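PDB 4GQ2: nucleoporin nup120 from Schizosaccharomyces pombe, which serves as a structural component of the nuclear pore complex, whose nucleoporins can also act as docking partners for nuclear transport factors. Local coordinates for residues N295-L300 with G357-F362. Numbering follows the deposited sequence.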
loop_
_atom_site.group_PDB
_atom_site.type_symbol
_atom_site.label_atom_id
_atom_site.label_comp_id
_atom_site.label_asym_id
_atom_site.label_seq_id
_atom_site.Cartn_x
_atom_site.Cartn_y
_atom_site.Cartn_z
ATOM N N ASN A 295 35.191 4.524 25.655
ATOM C CA ASN A 295 35.192 5.947 25.986
ATOM C C ASN A 295 36.614 6.377 26.311
ATOM O O ASN A 295 37.003 6.445 27.475
ATOM C CB ASN A 295 34.257 6.251 27.164
ATOM C CG ASN A 295 32.802 5.929 26.867
ATOM O OD1 ASN A 295 32.368 5.935 25.713
ATOM N ND2 ASN A 295 32.035 5.656 27.916
ATOM N N SER A 296 37.384 6.652 25.262
ATOM C CA SER A 296 38.825 6.830 25.369
ATOM C C SER A 296 39.338 7.754 24.268
ATOM O O SER A 296 40.411 8.349 24.395
ATOM C CB SER A 296 39.523 5.464 25.296
ATOM O OG SER A 296 40.907 5.558 25.585
ATOM N N PHE A 297 38.567 7.869 23.188
ATOM C CA PHE A 297 38.902 8.774 22.093
ATOM C C PHE A 297 37.897 9.912 22.003
ATOM O O PHE A 297 36.733 9.756 22.368
ATOM C CB PHE A 297 38.971 8.033 20.763
ATOM C CG PHE A 297 40.013 6.958 20.724
ATOM C CD1 PHE A 297 41.307 7.244 20.313
ATOM C CD2 PHE A 297 39.696 5.653 21.085
ATOM C CE1 PHE A 297 42.271 6.249 20.268
ATOM C CE2 PHE A 297 40.655 4.653 21.044
ATOM C CZ PHE A 297 41.944 4.953 20.634
ATOM N N ILE A 298 38.367 11.053 21.513
ATOM C CA ILE A 298 37.582 12.271 21.459
ATOM C C ILE A 298 37.788 12.931 20.109
ATOM O O ILE A 298 38.920 13.164 19.698
ATOM C CB ILE A 298 38.007 13.260 22.572
ATOM C CG1 ILE A 298 37.530 12.761 23.936
ATOM C CG2 ILE A 298 37.451 14.655 22.319
ATOM C CD1 ILE A 298 38.409 13.196 25.085
ATOM N N ALA A 299 36.686 13.221 19.426
ATOM C CA ALA A 299 36.729 14.010 18.211
ATOM C C ALA A 299 36.384 15.456 18.540
ATOM O O ALA A 299 35.505 15.725 19.362
ATOM C CB ALA A 299 35.783 13.445 17.167
ATOM N N LEU A 300 37.090 16.378 17.895
ATOM C CA LEU A 300 36.954 17.801 18.171
ATOM C C LEU A 300 36.938 18.584 16.865
ATOM O O LEU A 300 37.714 18.295 15.949
ATOM C CB LEU A 300 38.081 18.275 19.102
ATOM C CG LEU A 300 38.501 19.751 19.175
ATOM C CD1 LEU A 300 37.390 20.653 19.697
ATOM C CD2 LEU A 300 39.750 19.894 20.031
ATOM N N GLY A 357 39.410 -3.236 16.758
ATOM C CA GLY A 357 40.588 -3.931 16.239
ATOM C C GLY A 357 41.576 -3.020 15.524
ATOM O O GLY A 357 41.686 -3.064 14.300
ATOM N N SER A 358 42.297 -2.185 16.274
ATOM C CA SER A 358 42.126 -2.054 17.721
ATOM C C SER A 358 41.866 -0.596 18.076
ATOM O O SER A 358 40.764 -0.229 18.491
ATOM C CB SER A 358 43.345 -2.599 18.474
ATOM O OG SER A 358 44.530 -1.916 18.105
ATOM N N GLN A 359 42.895 0.225 17.896
ATOM C CA GLN A 359 42.802 1.664 18.084
ATOM C C GLN A 359 43.550 2.360 16.946
ATOM O O GLN A 359 44.165 3.414 17.132
ATOM C CB GLN A 359 43.341 2.072 19.465
ATOM C CG GLN A 359 44.693 1.480 19.849
ATOM C CD GLN A 359 45.043 1.705 21.311
ATOM O OE1 GLN A 359 44.173 1.691 22.185
ATOM N NE2 GLN A 359 46.328 1.903 21.585
ATOM N N SER A 360 43.483 1.747 15.764
ATOM C CA SER A 360 44.151 2.253 14.566
ATOM C C SER A 360 43.143 2.663 13.492
ATOM O O SER A 360 43.456 3.474 12.617
ATOM C CB SER A 360 45.122 1.204 14.007
ATOM O OG SER A 360 44.438 0.036 13.578
ATOM N N LYS A 361 41.939 2.102 13.565
ATOM C CA LYS A 361 40.896 2.384 12.582
ATOM C C LYS A 361 39.700 3.105 13.220
ATOM O O LYS A 361 39.100 2.616 14.188
ATOM C CB LYS A 361 40.466 1.089 11.885
ATOM C CG LYS A 361 39.732 1.279 10.567
ATOM C CD LYS A 361 39.212 -0.051 10.048
ATOM C CE LYS A 361 38.218 0.142 8.915
ATOM N NZ LYS A 361 37.524 -1.131 8.582
ATOM N N PHE A 362 39.378 4.277 12.672
ATOM C CA PHE A 362 38.289 5.121 13.171
ATOM C C PHE A 362 37.294 5.477 12.075
ATOM O O PHE A 362 37.635 5.488 10.887
ATOM C CB PHE A 362 38.834 6.419 13.773
ATOM C CG PHE A 362 39.794 6.213 14.904
ATOM C CD1 PHE A 362 39.334 5.921 16.182
ATOM C CD2 PHE A 362 41.162 6.320 14.690
ATOM C CE1 PHE A 362 40.221 5.731 17.226
ATOM C CE2 PHE A 362 42.055 6.132 15.730
ATOM C CZ PHE A 362 41.584 5.837 16.999
#
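Phe297 lies with one ring face under the edge of Phe362, a T-shaped aromatic pair with centroids 4.7 Å apart and planes at 67°. The leading edge of Phe362 is made of CE1 and CZ: CE1 sits above the middle of the Phe297 ring, while CZ comes within 3.4 Å of Phe297 CE1. CG of each phenylalanine is anti to its own carbonyl carbon, beside the backbone N (chi1 -61° in Phe297, -59° in Phe362), and the side chains, though not exactly their ring planes, cross at about a right angle. Gln359 adds an aliphatic touch at the rim: Gln359 CB lies 3.4 Å from Phe297 CZ, close to the plane of the Phe297 ring. The pair bridges neighbouring sheets of the beta-propeller domain, joining strand 297-302 to the start of strand 361-370 just after the turn that follows strand 346-354. Leu352 also touches Phe297, Ser354 and Leu383 touch Phe362, and Glu329 touches both rings. Replacing Phe297 by an alanine is likely to leave the CE1-CZ edge of Phe362 with no ring face to rest on, and to open a gap between the two sheets. With no hydrogen bond across the two segments, cohesion here rests on van der Waals contact and the weak electrostatics of C-H groups directed at a pi face.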